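PDB 4HXF: putative uncharacterized protein PH0594 from Pyrococcus horikoshii, which probably cleaves peptides as a serine-type acylaminoacyl peptidase of the prolyl oligopeptidase family, working as a self-compartmentalizing hexamer. Local coordinates for residues A[406-411]-A[602-607]; A[460-465]-A[473-478]; A[549-554]-A[570-575]. All blocks are in the same frame, centred on the assembly; numbering follows the deposited sequence. Where two conformers were deposited one is given.

Contact 1: A[406-411]-A[602-607]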
ATOM      1  N   LYS A 406     -18.051 -39.846 -19.441  1.00 18.57           N
ATOM      2  CA  LYS A 406     -18.479 -40.402 -18.169  1.00 19.36           C
ATOM      3  C   LYS A 406     -19.572 -41.478 -18.297  1.00 20.64           C
ATOM      4  O   LYS A 406     -20.148 -41.886 -17.287  1.00 22.06           O
ATOM      5  CB  LYS A 406     -18.948 -39.292 -17.229  1.00 20.20           C
ATOM      6  CG  LYS A 406     -17.825 -38.324 -16.973  1.00 22.56           C
ATOM      7  CD  LYS A 406     -18.324 -37.193 -16.239  1.00 27.90           C
ATOM      8  CE  LYS A 406     -18.619 -37.579 -14.762  1.00 32.44           C
ATOM      9  NZ  LYS A 406     -17.377 -38.054 -14.037  1.00 34.32           N
ATOM     10  N   GLY A 407     -19.844 -41.957 -19.502  1.00 19.15           N
ATOM     11  CA  GLY A 407     -20.630 -43.178 -19.667  1.00 18.90           C
ATOM     12  C   GLY A 407     -22.103 -42.871 -19.980  1.00 17.78           C
ATOM     13  O   GLY A 407     -22.958 -43.762 -19.845  1.00 19.21           O
ATOM     14  N   TYR A 408     -22.384 -41.659 -20.460  1.00 16.28           N
ATOM     15  CA  TYR A 408     -23.766 -41.294 -20.839  1.00 17.01           C
ATOM     16  C   TYR A 408     -23.986 -41.209 -22.351  1.00 15.87           C
ATOM     17  O   TYR A 408     -23.136 -40.703 -23.068  1.00 17.44           O
ATOM     18  CB  TYR A 408     -24.238 -39.953 -20.246  1.00 16.03           C
ATOM     19  CG  TYR A 408     -24.195 -39.768 -18.746  1.00 16.83           C
ATOM     20  CD1 TYR A 408     -22.999 -39.576 -18.046  1.00 17.69           C
ATOM     21  CD2 TYR A 408     -25.368 -39.852 -17.997  1.00 17.10           C
ATOM     22  CE1 TYR A 408     -22.942 -39.477 -16.668  1.00 18.89           C
ATOM     23  CE2 TYR A 408     -25.300 -39.743 -16.595  1.00 16.77           C
ATOM     24  CZ  TYR A 408     -24.145 -39.522 -15.969  1.00 18.23           C
ATOM     25  OH  TYR A 408     -24.115 -39.391 -14.607  1.00 19.71           O
ATOM     26  N   TYR A 409     -25.107 -41.746 -22.793  1.00 16.06           N
ATOM     27  CA  TYR A 409     -25.647 -41.332 -24.090  1.00 15.59           C
ATOM     28  C   TYR A 409     -25.988 -39.853 -24.009  1.00 15.96           C
ATOM     29  O   TYR A 409     -26.510 -39.375 -23.005  1.00 16.15           O
ATOM     30  CB  TYR A 409     -26.930 -42.075 -24.449  1.00 16.09           C
ATOM     31  CG  TYR A 409     -26.713 -43.450 -25.073  1.00 17.81           C
ATOM     32  CD1 TYR A 409     -26.715 -44.585 -24.268  1.00 18.50           C
ATOM     33  CD2 TYR A 409     -26.547 -43.596 -26.450  1.00 18.62           C
ATOM     34  CE1 TYR A 409     -26.634 -45.860 -24.833  1.00 20.60           C
ATOM     35  CE2 TYR A 409     -26.429 -44.846 -27.017  1.00 20.15           C
ATOM     36  CZ  TYR A 409     -26.474 -45.972 -26.190  1.00 20.20           C
ATOM     37  OH  TYR A 409     -26.368 -47.206 -26.868  1.00 21.20           O
ATOM     38  N   ILE A 410     -25.796 -39.164 -25.108  1.00 15.75           N
ATOM     39  CA  ILE A 410     -26.178 -37.761 -25.274  1.00 14.34           C
ATOM     40  C   ILE A 410     -27.120 -37.737 -26.497  1.00 14.54           C
ATOM     41  O   ILE A 410     -26.817 -38.346 -27.557  1.00 16.00           O
ATOM     42  CB  ILE A 410     -24.940 -36.913 -25.632  1.00 15.15           C
ATOM     43  CG1 ILE A 410     -23.759 -37.197 -24.668  1.00 15.76           C
ATOM     44  CG2 ILE A 410     -25.265 -35.437 -25.725  1.00 14.80           C
ATOM     45  CD1 ILE A 410     -24.060 -36.914 -23.174  1.00 13.94           C
ATOM     46  N   VAL A 411     -28.267 -37.092 -26.304  1.00 15.23           N
ATOM     47  CA  VAL A 411     -29.237 -36.998 -27.407  1.00 16.30           C
ATOM     48  C   VAL A 411     -29.733 -35.578 -27.510  1.00 16.04           C
ATOM     49  O   VAL A 411     -30.008 -34.915 -26.537  1.00 14.22           O
ATOM     50  CB  VAL A 411     -30.383 -38.015 -27.298  1.00 19.37           C
ATOM     51  CG1 VAL A 411     -31.225 -37.882 -26.121  1.00 23.75           C
ATOM     52  CG2 VAL A 411     -31.289 -37.965 -28.594  1.00 19.79           C
ATOM     53  N   ARG A 602     -25.259 -38.413  -9.413  1.00 18.34           N
ATOM     54  CA  ARG A 602     -25.921 -38.725  -8.158  1.00 18.70           C
ATOM     55  C   ARG A 602     -27.444 -38.765  -8.220  1.00 19.16           C
ATOM     56  O   ARG A 602     -28.085 -39.162  -7.178  1.00 18.00           O
ATOM     57  CB  ARG A 602     -25.410 -37.815  -7.032  1.00 18.82           C
ATOM     58  CG  ARG A 602     -23.913 -37.968  -6.767  1.00 20.23           C
ATOM     59  CD  ARG A 602     -23.323 -36.806  -6.010  1.00 23.22           C
ATOM     60  NE  ARG A 602     -21.880 -36.932  -5.896  1.00 24.77           N
ATOM     61  CZ  ARG A 602     -21.199 -37.513  -4.904  1.00 27.93           C
ATOM     62  NH1 ARG A 602     -21.787 -38.086  -3.860  1.00 30.38           N
ATOM     63  NH2 ARG A 602     -19.843 -37.469  -4.963  1.00 28.82           N
ATOM     64  N   LYS A 603     -28.034 -38.350  -9.368  1.00 16.99           N
ATOM     65  CA  LYS A 603     -29.447 -38.330  -9.489  1.00 18.61           C
ATOM     66  C   LYS A 603     -29.957 -39.120 -10.687  1.00 19.26           C
ATOM     67  O   LYS A 603     -31.127 -39.557 -10.721  1.00 20.64           O
ATOM     68  CB  LYS A 603     -29.977 -36.863  -9.504  1.00 19.38           C
ATOM     69  CG  LYS A 603     -29.641 -36.123  -8.191  1.00 18.71           C
ATOM     70  CD  LYS A 603     -30.373 -36.567  -6.979  1.00 19.41           C
ATOM     71  CE  LYS A 603     -29.769 -35.919  -5.756  1.00 21.54           C
ATOM     72  NZ  LYS A 603     -30.378 -36.436  -4.524  1.00 21.22           N
ATOM     73  N   LEU A 604     -29.107 -39.277 -11.673  1.00 17.78           N
ATOM     74  CA  LEU A 604     -29.485 -39.939 -12.917  1.00 16.99           C
ATOM     75  C   LEU A 604     -28.811 -41.317 -13.092  1.00 17.53           C
ATOM     76  O   LEU A 604     -29.500 -42.348 -13.207  1.00 18.57           O
ATOM     77  CB  LEU A 604     -29.245 -39.068 -14.180  1.00 16.60           C
ATOM     78  CG  LEU A 604     -29.642 -39.697 -15.491  1.00 16.93           C
ATOM     79  CD1 LEU A 604     -31.162 -39.955 -15.624  1.00 17.79           C
ATOM     80  CD2 LEU A 604     -29.173 -38.831 -16.682  1.00 16.92           C
ATOM     81  N   LYS A 605     -27.485 -41.345 -13.083  1.00 18.42           N
ATOM     82  CA  LYS A 605     -26.792 -42.615 -13.267  1.00 19.43           C
ATOM     83  C   LYS A 605     -27.158 -43.597 -12.129  1.00 20.93           C
ATOM     84  O   LYS A 605     -27.409 -44.803 -12.371  1.00 22.49           O
ATOM     85  CB  LYS A 605     -25.271 -42.324 -13.270  1.00 19.99           C
ATOM     86  CG  LYS A 605     -24.444 -43.566 -13.482  1.00 22.64           C
ATOM     87  CD  LYS A 605     -22.937 -43.329 -13.448  1.00 22.41           C
ATOM     88  CE  LYS A 605     -22.402 -42.850 -14.857  1.00 21.37           C
ATOM     89  NZ  LYS A 605     -20.981 -42.303 -14.804  1.00 22.74           N
ATOM     90  N   LYS A 606     -27.146 -43.064 -10.904  1.00 20.18           N
ATOM     91  CA  LYS A 606     -27.538 -43.849  -9.700  1.00 24.68           C
ATOM     92  C   LYS A 606     -28.051 -42.912  -8.624  1.00 29.48           C
ATOM     93  O   LYS A 606     -27.205 -42.235  -7.929  1.00 34.04           O
ATOM     94  CB  LYS A 606     -26.315 -44.611  -9.154  1.00 28.02           C
ATOM     95  N   TYR A 607     -29.358 -42.993  -8.357  1.00 27.53           N
ATOM     96  CA  TYR A 607     -29.991 -42.039  -7.433  1.00 24.00           C
ATOM     97  C   TYR A 607     -29.493 -42.246  -6.012  1.00 25.39           C
ATOM     98  O   TYR A 607     -29.507 -43.351  -5.482  1.00 26.11           O
ATOM     99  CB  TYR A 607     -31.518 -42.137  -7.434  1.00 25.98           C
ATOM    100  CG  TYR A 607     -32.160 -41.159  -6.452  1.00 24.22           C
ATOM    101  CD1 TYR A 607     -32.426 -39.838  -6.831  1.00 22.60           C
ATOM    102  CD2 TYR A 607     -32.420 -41.525  -5.131  1.00 24.47           C
ATOM    103  CE1 TYR A 607     -32.955 -38.934  -5.901  1.00 23.07           C
ATOM    104  CE2 TYR A 607     -32.947 -40.640  -4.213  1.00 27.50           C
ATOM    105  CZ  TYR A 607     -33.246 -39.344  -4.613  1.00 25.45           C
ATOM    106  OH  TYR A 607     -33.760 -38.439  -3.729  1.00 24.16           O
TER

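Contact 2: A[460-465]-A[473-478]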
ATOM      1  N   ILE A 460     -33.293 -41.655 -18.121  1.00 16.43           N
ATOM      2  CA  ILE A 460     -33.222 -40.524 -19.060  1.00 16.48           C
ATOM      3  C   ILE A 460     -33.361 -39.218 -18.294  1.00 17.88           C
ATOM      4  O   ILE A 460     -34.323 -39.067 -17.540  1.00 19.08           O
ATOM      5  CB  ILE A 460     -34.314 -40.582 -20.105  1.00 16.46           C
ATOM      6  CG1 ILE A 460     -34.268 -41.971 -20.821  1.00 19.14           C
ATOM      7  CG2 ILE A 460     -34.096 -39.424 -21.152  1.00 16.63           C
ATOM      8  CD1 ILE A 460     -35.429 -42.141 -21.852  1.00 19.55           C
ATOM      9  N   GLY A 461     -32.407 -38.318 -18.470  1.00 15.30           N
ATOM     10  CA  GLY A 461     -32.472 -36.992 -17.870  1.00 16.09           C
ATOM     11  C   GLY A 461     -32.541 -35.960 -18.973  1.00 15.08           C
ATOM     12  O   GLY A 461     -32.391 -36.287 -20.184  1.00 14.31           O
ATOM     13  N   ILE A 462     -32.759 -34.716 -18.613  1.00 15.07           N
ATOM     14  CA  ILE A 462     -32.902 -33.629 -19.535  1.00 14.62           C
ATOM     15  C   ILE A 462     -32.316 -32.368 -18.978  1.00 14.47           C
ATOM     16  O   ILE A 462     -32.290 -32.121 -17.749  1.00 14.23           O
ATOM     17  CB  ILE A 462     -34.376 -33.413 -19.923  1.00 14.90           C
ATOM     18  CG1 ILE A 462     -34.518 -32.413 -21.053  1.00 13.89           C
ATOM     19  CG2 ILE A 462     -35.270 -33.140 -18.663  1.00 13.66           C
ATOM     20  CD1 ILE A 462     -35.934 -32.433 -21.694  1.00 14.70           C
ATOM     21  N   THR A 463     -31.637 -31.619 -19.827  1.00 12.99           N
ATOM     22  CA  THR A 463     -31.027 -30.353 -19.428  1.00 13.35           C
ATOM     23  C   THR A 463     -31.054 -29.312 -20.562  1.00 15.01           C
ATOM     24  O   THR A 463     -31.088 -29.691 -21.729  1.00 13.75           O
ATOM     25  CB  THR A 463     -29.564 -30.566 -18.967  1.00 14.74           C
ATOM     26  OG1 THR A 463     -28.993 -29.368 -18.420  1.00 14.01           O
ATOM     27  CG2 THR A 463     -28.618 -31.123 -20.124  1.00 13.27           C
ATOM     28  N   GLY A 464     -31.006 -28.049 -20.207  1.00 13.39           N
ATOM     29  CA  GLY A 464     -30.825 -26.978 -21.123  1.00 13.21           C
ATOM     30  C   GLY A 464     -30.669 -25.674 -20.478  1.00 14.31           C
ATOM     31  O   GLY A 464     -30.939 -25.528 -19.263  1.00 12.25           O
ATOM     32  N   ILE A 465     -30.148 -24.732 -21.220  1.00 13.63           N
ATOM     33  CA  ILE A 465     -29.977 -23.357 -20.795  1.00 11.88           C
ATOM     34  C   ILE A 465     -30.931 -22.445 -21.566  1.00 11.30           C
ATOM     35  O   ILE A 465     -31.179 -22.633 -22.785  1.00 13.18           O
ATOM     36  CB  ILE A 465     -28.534 -22.877 -21.082  1.00 12.94           C
ATOM     37  CG1 ILE A 465     -27.488 -23.804 -20.450  1.00 14.80           C
ATOM     38  CG2 ILE A 465     -28.273 -21.424 -20.697  1.00 11.59           C
ATOM     39  CD1 ILE A 465     -26.056 -23.656 -21.008  1.00 16.38           C
ATOM     40  N   ASN A 473     -37.684 -27.406 -17.527  1.00 11.91           N
ATOM     41  CA  ASN A 473     -38.788 -27.133 -16.560  1.00 12.63           C
ATOM     42  C   ASN A 473     -40.104 -27.747 -17.005  1.00 13.68           C
ATOM     43  O   ASN A 473     -40.870 -28.451 -16.313  1.00 13.52           O
ATOM     44  CB  ASN A 473     -39.009 -25.625 -16.338  1.00 10.95           C
ATOM     45  CG  ASN A 473     -37.838 -24.891 -15.745  1.00 11.60           C
ATOM     46  OD1 ASN A 473     -36.919 -25.481 -15.147  1.00 13.00           O
ATOM     47  ND2 ASN A 473     -37.881 -23.524 -15.874  1.00 12.37           N
ATOM     48  N   TRP A 474     -40.426 -27.467 -18.280  1.00 12.62           N
ATOM     49  CA  TRP A 474     -41.680 -27.884 -18.884  1.00 12.82           C
ATOM     50  C   TRP A 474     -41.789 -29.355 -18.950  1.00 13.28           C
ATOM     51  O   TRP A 474     -42.768 -29.975 -18.525  1.00 14.14           O
ATOM     52  CB  TRP A 474     -41.746 -27.275 -20.261  1.00 12.95           C
ATOM     53  CG  TRP A 474     -43.085 -27.485 -20.959  1.00 14.28           C
ATOM     54  CD1 TRP A 474     -43.253 -28.194 -22.099  1.00 12.15           C
ATOM     55  CD2 TRP A 474     -44.387 -26.835 -20.688  1.00 12.83           C
ATOM     56  NE1 TRP A 474     -44.545 -28.169 -22.513  1.00 14.15           N
ATOM     57  CE2 TRP A 474     -45.300 -27.344 -21.687  1.00 13.49           C
ATOM     58  CE3 TRP A 474     -44.888 -25.998 -19.696  1.00 13.58           C
ATOM     59  CZ2 TRP A 474     -46.576 -26.908 -21.779  1.00 14.98           C
ATOM     60  CZ3 TRP A 474     -46.206 -25.616 -19.741  1.00 14.01           C
ATOM     61  CH2 TRP A 474     -47.064 -26.048 -20.738  1.00 15.12           C
ATOM     62  N   ALA A 475     -40.727 -30.009 -19.398  1.00 13.89           N
ATOM     63  CA  ALA A 475     -40.679 -31.451 -19.540  1.00 15.18           C
ATOM     64  C   ALA A 475     -40.951 -32.165 -18.200  1.00 15.57           C
ATOM     65  O   ALA A 475     -41.709 -33.167 -18.123  1.00 16.55           O
ATOM     66  CB  ALA A 475     -39.297 -31.874 -20.032  1.00 14.86           C
ATOM     67  N   LEU A 476     -40.405 -31.590 -17.128  1.00 14.89           N
ATOM     68  CA  LEU A 476     -40.587 -32.264 -15.821  1.00 15.86           C
ATOM     69  C   LEU A 476     -41.995 -32.048 -15.307  1.00 14.86           C
ATOM     70  O   LEU A 476     -42.513 -32.825 -14.497  1.00 14.53           O
ATOM     71  CB  LEU A 476     -39.595 -31.742 -14.785  1.00 16.03           C
ATOM     72  CG  LEU A 476     -38.290 -32.525 -14.697  1.00 19.38           C
ATOM     73  CD1 LEU A 476     -37.620 -32.977 -15.957  1.00 19.09           C
ATOM     74  CD2 LEU A 476     -37.371 -31.921 -13.581  1.00 16.36           C
ATOM     75  N   THR A 477     -42.667 -31.024 -15.815  1.00 14.67           N
ATOM     76  CA  THR A 477     -44.059 -30.797 -15.456  1.00 15.04           C
ATOM     77  C   THR A 477     -45.061 -31.500 -16.361  1.00 15.55           C
ATOM     78  O   THR A 477     -46.220 -31.698 -16.010  1.00 18.03           O
ATOM     79  CB  THR A 477     -44.498 -29.314 -15.448  1.00 14.32           C
ATOM     80  OG1 THR A 477     -44.522 -28.784 -16.767  1.00 15.06           O
ATOM     81  CG2 THR A 477     -43.699 -28.413 -14.485  1.00 12.73           C
ATOM     82  N   GLN A 478     -44.622 -31.964 -17.574  1.00 16.52           N
ATOM     83  CA  GLN A 478     -45.575 -32.485 -18.538  1.00 17.50           C
ATOM     84  C   GLN A 478     -45.344 -33.957 -18.877  1.00 21.33           C
ATOM     85  O   GLN A 478     -46.178 -34.546 -19.562  1.00 21.41           O
ATOM     86  CB  GLN A 478     -45.448 -31.699 -19.825  1.00 16.43           C
ATOM     87  CG  GLN A 478     -45.752 -30.196 -19.708  1.00 17.38           C
ATOM     88  CD  GLN A 478     -47.137 -29.928 -19.189  1.00 17.11           C
ATOM     89  OE1 GLN A 478     -48.117 -30.601 -19.579  1.00 21.49           O
ATOM     90  NE2 GLN A 478     -47.254 -28.869 -18.327  1.00 19.04           N
TER

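Contact 3: A[549-554]-A[570-575]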
ATOM      1  N   CYS A 549     -32.883 -13.646 -18.869  1.00 12.78           N
ATOM      2  CA  CYS A 549     -33.774 -14.448 -18.058  1.00 11.51           C
ATOM      3  C   CYS A 549     -33.406 -14.096 -16.614  1.00 12.75           C
ATOM      4  O   CYS A 549     -32.508 -14.727 -16.002  1.00 14.50           O
ATOM      5  CB  CYS A 549     -33.651 -15.932 -18.288  1.00 13.28           C
ATOM      6  SG  CYS A 549     -34.066 -16.423 -20.009  1.00 14.46           S
ATOM      7  N   PRO A 550     -34.128 -13.137 -16.068  1.00 12.85           N
ATOM      8  CA  PRO A 550     -33.769 -12.745 -14.716  1.00 12.49           C
ATOM      9  C   PRO A 550     -34.023 -13.822 -13.674  1.00 13.18           C
ATOM     10  O   PRO A 550     -34.637 -14.838 -13.902  1.00 13.16           O
ATOM     11  CB  PRO A 550     -34.622 -11.492 -14.454  1.00 13.62           C
ATOM     12  CG  PRO A 550     -34.959 -10.950 -15.828  1.00 14.63           C
ATOM     13  CD  PRO A 550     -35.094 -12.166 -16.684  1.00 13.72           C
ATOM     14  N   LEU A 551     -33.412 -13.547 -12.511  1.00 12.70           N
ATOM     15  CA  LEU A 551     -33.386 -14.508 -11.350  1.00 12.63           C
ATOM     16  C   LEU A 551     -34.710 -15.123 -10.984  1.00 12.12           C
ATOM     17  O   LEU A 551     -34.759 -16.285 -10.594  1.00 12.91           O
ATOM     18  CB  LEU A 551     -32.722 -13.834 -10.188  1.00 13.21           C
ATOM     19  CG  LEU A 551     -32.564 -14.791  -8.938  1.00 13.54           C
ATOM     20  CD1 LEU A 551     -31.663 -16.024  -9.187  1.00 12.49           C
ATOM     21  CD2 LEU A 551     -32.053 -13.911  -7.724  1.00 16.18           C
ATOM     22  N   ASP A 552     -35.788 -14.335 -11.029  1.00 12.13           N
ATOM     23  CA  ASP A 552     -37.121 -14.770 -10.679  1.00 12.38           C
ATOM     24  C   ASP A 552     -37.480 -16.065 -11.418  1.00 12.61           C
ATOM     25  O   ASP A 552     -38.147 -16.955 -10.897  1.00 13.02           O
ATOM     26  CB  ASP A 552     -38.197 -13.696 -10.881  1.00 12.97           C
ATOM     27  CG  ASP A 552     -38.391 -13.341 -12.325  1.00 16.39           C
ATOM     28  OD1 ASP A 552     -39.553 -13.376 -12.743  1.00 18.71           O
ATOM     29  OD2 ASP A 552     -37.368 -13.018 -13.012  1.00 14.72           O
ATOM     30  N   GLN A 553     -36.983 -16.176 -12.633  1.00 11.36           N
ATOM     31  CA  GLN A 553     -37.358 -17.334 -13.448  1.00 12.40           C
ATOM     32  C   GLN A 553     -36.921 -18.657 -12.818  1.00 12.17           C
ATOM     33  O   GLN A 553     -37.617 -19.651 -12.941  1.00 13.21           O
ATOM     34  CB  GLN A 553     -36.779 -17.272 -14.861  1.00 13.39           C
ATOM     35  CG  GLN A 553     -37.299 -16.130 -15.741  1.00 12.73           C
ATOM     36  CD  GLN A 553     -38.826 -16.186 -15.889  1.00 12.48           C
ATOM     37  OE1 GLN A 553     -39.393 -17.291 -15.750  1.00 12.15           O
ATOM     38  NE2 GLN A 553     -39.504 -15.024 -16.122  1.00 14.10           N
ATOM     39  N   SER A 554     -35.789 -18.675 -12.172  1.00 11.74           N
ATOM     40  CA  SER A 554     -35.308 -19.858 -11.420  1.00 12.06           C
ATOM     41  C   SER A 554     -35.791 -19.826  -9.998  1.00 11.92           C
ATOM     42  O   SER A 554     -36.259 -20.867  -9.508  1.00 11.54           O
ATOM     43  CB  SER A 554     -33.802 -20.114 -11.448  1.00 13.48           C
ATOM     44  OG  SER A 554     -33.346 -20.416 -12.790  1.00 14.02           O
ATOM     45  N   ILE A 570     -31.038 -25.181  -5.809  1.00 12.48           N
ATOM     46  CA  ILE A 570     -30.669 -23.988  -6.600  1.00 12.45           C
ATOM     47  C   ILE A 570     -29.274 -23.501  -6.339  1.00 12.77           C
ATOM     48  O   ILE A 570     -28.828 -23.354  -5.186  1.00 14.14           O
ATOM     49  CB  ILE A 570     -31.758 -22.869  -6.646  1.00 11.75           C
ATOM     50  CG1 ILE A 570     -31.449 -21.827  -7.662  1.00 12.66           C
ATOM     51  CG2 ILE A 570     -31.945 -22.241  -5.241  1.00 13.00           C
ATOM     52  CD1 ILE A 570     -32.542 -20.749  -7.816  1.00 13.51           C
ATOM     53  N   ALA A 571     -28.531 -23.322  -7.484  1.00 12.37           N
ATOM     54  CA  ALA A 571     -27.173 -22.772  -7.451  1.00 12.78           C
ATOM     55  C   ALA A 571     -27.256 -21.405  -8.089  1.00 12.64           C
ATOM     56  O   ALA A 571     -27.613 -21.331  -9.287  1.00 13.39           O
ATOM     57  CB  ALA A 571     -26.166 -23.721  -8.171  1.00 13.88           C
ATOM     58  N   ILE A 572     -26.944 -20.347  -7.346  1.00 12.70           N
ATOM     59  CA  ILE A 572     -27.041 -18.967  -7.800  1.00 11.74           C
ATOM     60  C   ILE A 572     -25.640 -18.408  -7.885  1.00 11.91           C
ATOM     61  O   ILE A 572     -24.934 -18.190  -6.878  1.00 13.18           O
ATOM     62  CB  ILE A 572     -27.907 -18.072  -6.918  1.00 13.29           C
ATOM     63  CG1 ILE A 572     -29.310 -18.725  -6.786  1.00 14.58           C
ATOM     64  CG2 ILE A 572     -27.988 -16.660  -7.524  1.00 13.19           C
ATOM     65  CD1 ILE A 572     -30.210 -18.006  -5.741  1.00 15.34           C
ATOM     66  N   PHE A 573     -25.097 -18.345  -9.102  1.00 12.32           N
ATOM     67  CA  PHE A 573     -23.767 -17.803  -9.283  1.00 13.31           C
ATOM     68  C   PHE A 573     -23.808 -16.283  -9.141  1.00 13.57           C
ATOM     69  O   PHE A 573     -24.729 -15.631  -9.627  1.00 13.14           O
ATOM     70  CB  PHE A 573     -23.267 -18.213 -10.674  1.00 12.66           C
ATOM     71  CG  PHE A 573     -22.762 -19.665 -10.735  1.00 13.08           C
ATOM     72  CD1 PHE A 573     -23.687 -20.700 -10.764  1.00 15.23           C
ATOM     73  CD2 PHE A 573     -21.405 -20.010 -10.542  1.00 13.26           C
ATOM     74  CE1 PHE A 573     -23.289 -21.997 -10.731  1.00 14.21           C
ATOM     75  CE2 PHE A 573     -21.033 -21.317 -10.492  1.00 13.68           C
ATOM     76  CZ  PHE A 573     -21.961 -22.312 -10.529  1.00 13.67           C
ATOM     77  N   LYS A 574     -22.896 -15.798  -8.356  1.00 14.64           N
ATOM     78  CA  LYS A 574     -22.883 -14.426  -7.851  1.00 16.71           C
ATOM     79  C   LYS A 574     -22.551 -13.451  -8.976  1.00 18.76           C
ATOM     80  O   LYS A 574     -23.009 -12.299  -8.909  1.00 20.67           O
ATOM     81  CB  LYS A 574     -21.877 -14.287  -6.724  1.00 20.12           C
ATOM     82  CG  LYS A 574     -22.241 -15.099  -5.447  1.00 23.36           C
ATOM     83  CD  LYS A 574     -21.362 -14.548  -4.340  1.00 29.35           C
ATOM     84  CE  LYS A 574     -21.305 -15.543  -3.203  1.00 33.41           C
ATOM     85  NZ  LYS A 574     -20.254 -15.237  -2.222  1.00 33.96           N
ATOM     86  N   LYS A 575     -21.793 -13.898  -9.975  1.00 19.42           N
ATOM     87  CA  LYS A 575     -21.507 -13.113 -11.168  0.50 19.50           C
ATOM     88  C   LYS A 575     -21.934 -13.901 -12.377  1.00 19.71           C
ATOM     89  O   LYS A 575     -22.233 -15.090 -12.326  1.00 18.98           O
ATOM     90  CB  LYS A 575     -20.006 -12.749 -11.312  0.50 20.65           C
ATOM     91  CG  LYS A 575     -19.386 -12.022 -10.126  0.50 24.17           C
ATOM     92  CD  LYS A 575     -20.035 -10.659  -9.913  0.50 23.16           C
TER

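Contact 1: A[406-411]-A[602-607]
Lys605 supplies the one polar link across this contact, its NZ donating to the backbone O of Lys406 at 2.7 Å and approaching almost straight down the carbonyl, with a C=O...N angle of 165°. A long lysine suits the place: its chain starts out extended, then bends at chi3 (-84°) to bring the ammonium to the loop. NZ also forms a salt bridge with Glu601, which probably helps offset the positive charge of Lys406 nearby.

The packing contacts centre on Tyr408. Lys605 runs roughly perpendicular to this side chain, its CB 3.4 Å from Tyr408 OH and its CE 3.9 Å from CE1. Leu604 makes the apolar contact, meeting the ring at its edge with CD2 4.0 Å from CE2. Tyrosine serves both needs here, since its ring is buried among apolar side chains while its hydroxyl hydrogen-bonds to Glu601.

Gly407, with positive phi, is the C' residue of the Schellman motif that ends helix 398-405, a conformation easy for glycine. The chain then enters strand 409-413 of the alpha/beta-hydrolase sheet. Tyr408 also touches Met403 of helix 398-405, Pro379 and Ile381 of strand 378-384, and Phe600 of helix 586-605, near whose C-terminal end Leu604 and Lys605 lie.

Contact 2: A[460-465]-A[473-478]
Ile462 reaches from the middle of strand 460-465 to the helix that follows, meeting Ala475 and Leu476 with separate branches. Its CB points toward the helix and divides the side chain in two. The short branch, CG2, is flanked by both the backbone N and C and ends 3.6 Å from CD1 of Leu476; the two side chains run alongside each other, pointing opposite ways. The longer branch starts at CG1, anti to the backbone N (chi1 -171°), and stays extended through chi2 (166°). CG1 therefore acts as a spacer, carrying CD1 out to 3.8 Å from CB of Ala475.

Residue size fits the spacing. Where Ala475 faces the strand, a single methyl lets the backbones come as near as 8.1 Å between CA of Ile462 and CA of Ala475, whereas Leu476 starts from the flank of the helix and needs its longer chain to reach CG2. Strand 460-465, helix 467-478 and strand 484-488 form a beta-alpha-beta unit, and the turn between the first two carries Ser466, consistent with the nucleophile elbow of alpha/beta-hydrolases. All three touching residues are buried and aliphatic, so the cohesion between these segments comes from dispersion and the exclusion of water, without directional polar bonds.

Contact 3: A[549-554]-A[570-575]
Leu551 and Ile570 have the most surface buried in this contact, and each meets a different partner. Leu551 holds CG anti to its backbone N (chi1 -176°), which brings its CD1 within 4.1 Å of CG2 of Ile572. The two side chains lie roughly perpendicular, methyl against methyl.

Ile570 is extended through both torsions (chi2 176°), and its CD1 reaches 3.9 Å from CB of Ser554 and 4.0 Å from its carbonyl C. Serine suits this place: it is small enough to let the isoleucine methyl approach the helix backbone, while its OG hydrogen-bonds to ND1 of His542.

The segments belong to the beta-alpha-beta unit of strand 538-543, helix 552-563 and strand 568-573, the last being one edge strand of the hydrolase sheet within the chain. Beta-branched isoleucines at 570 and 572 suit an extended backbone, and both side chains point to the helix side of the sheet.

Residues 570-573 also pair antiparallel with a strand of a neighbouring subunit, continuing the sheet across the interface; from that subunit Trp140 packs on Leu551 and Phe146 on Ile572. Upstream of the helix, Cys549 touches the bound chloromethyl ketone-derived inhibitor.

From the N terminus, residues 406-411 lead into strand 409-413 and open the longest loop, which closes only when contact 1 reaches the end of helix 586-605. The other two contacts nest inside it, in series. Contact 2 closes a short loop from strand 460-465 to helix 467-478; contact 3 closes after it, joining residues 549-554, which lead into helix 552-563, to strand 568-573. All three reach the same eight-stranded sheet of the hydrolase domain. Contacts 1 and 2 touch directly, Leu604 CD1 lying 3.5 Å from Gly461 N, whereas contact 3, at the intersubunit edge, has its centre about 17 Å from that of contact 2 and about 24 Å from that of contact 1.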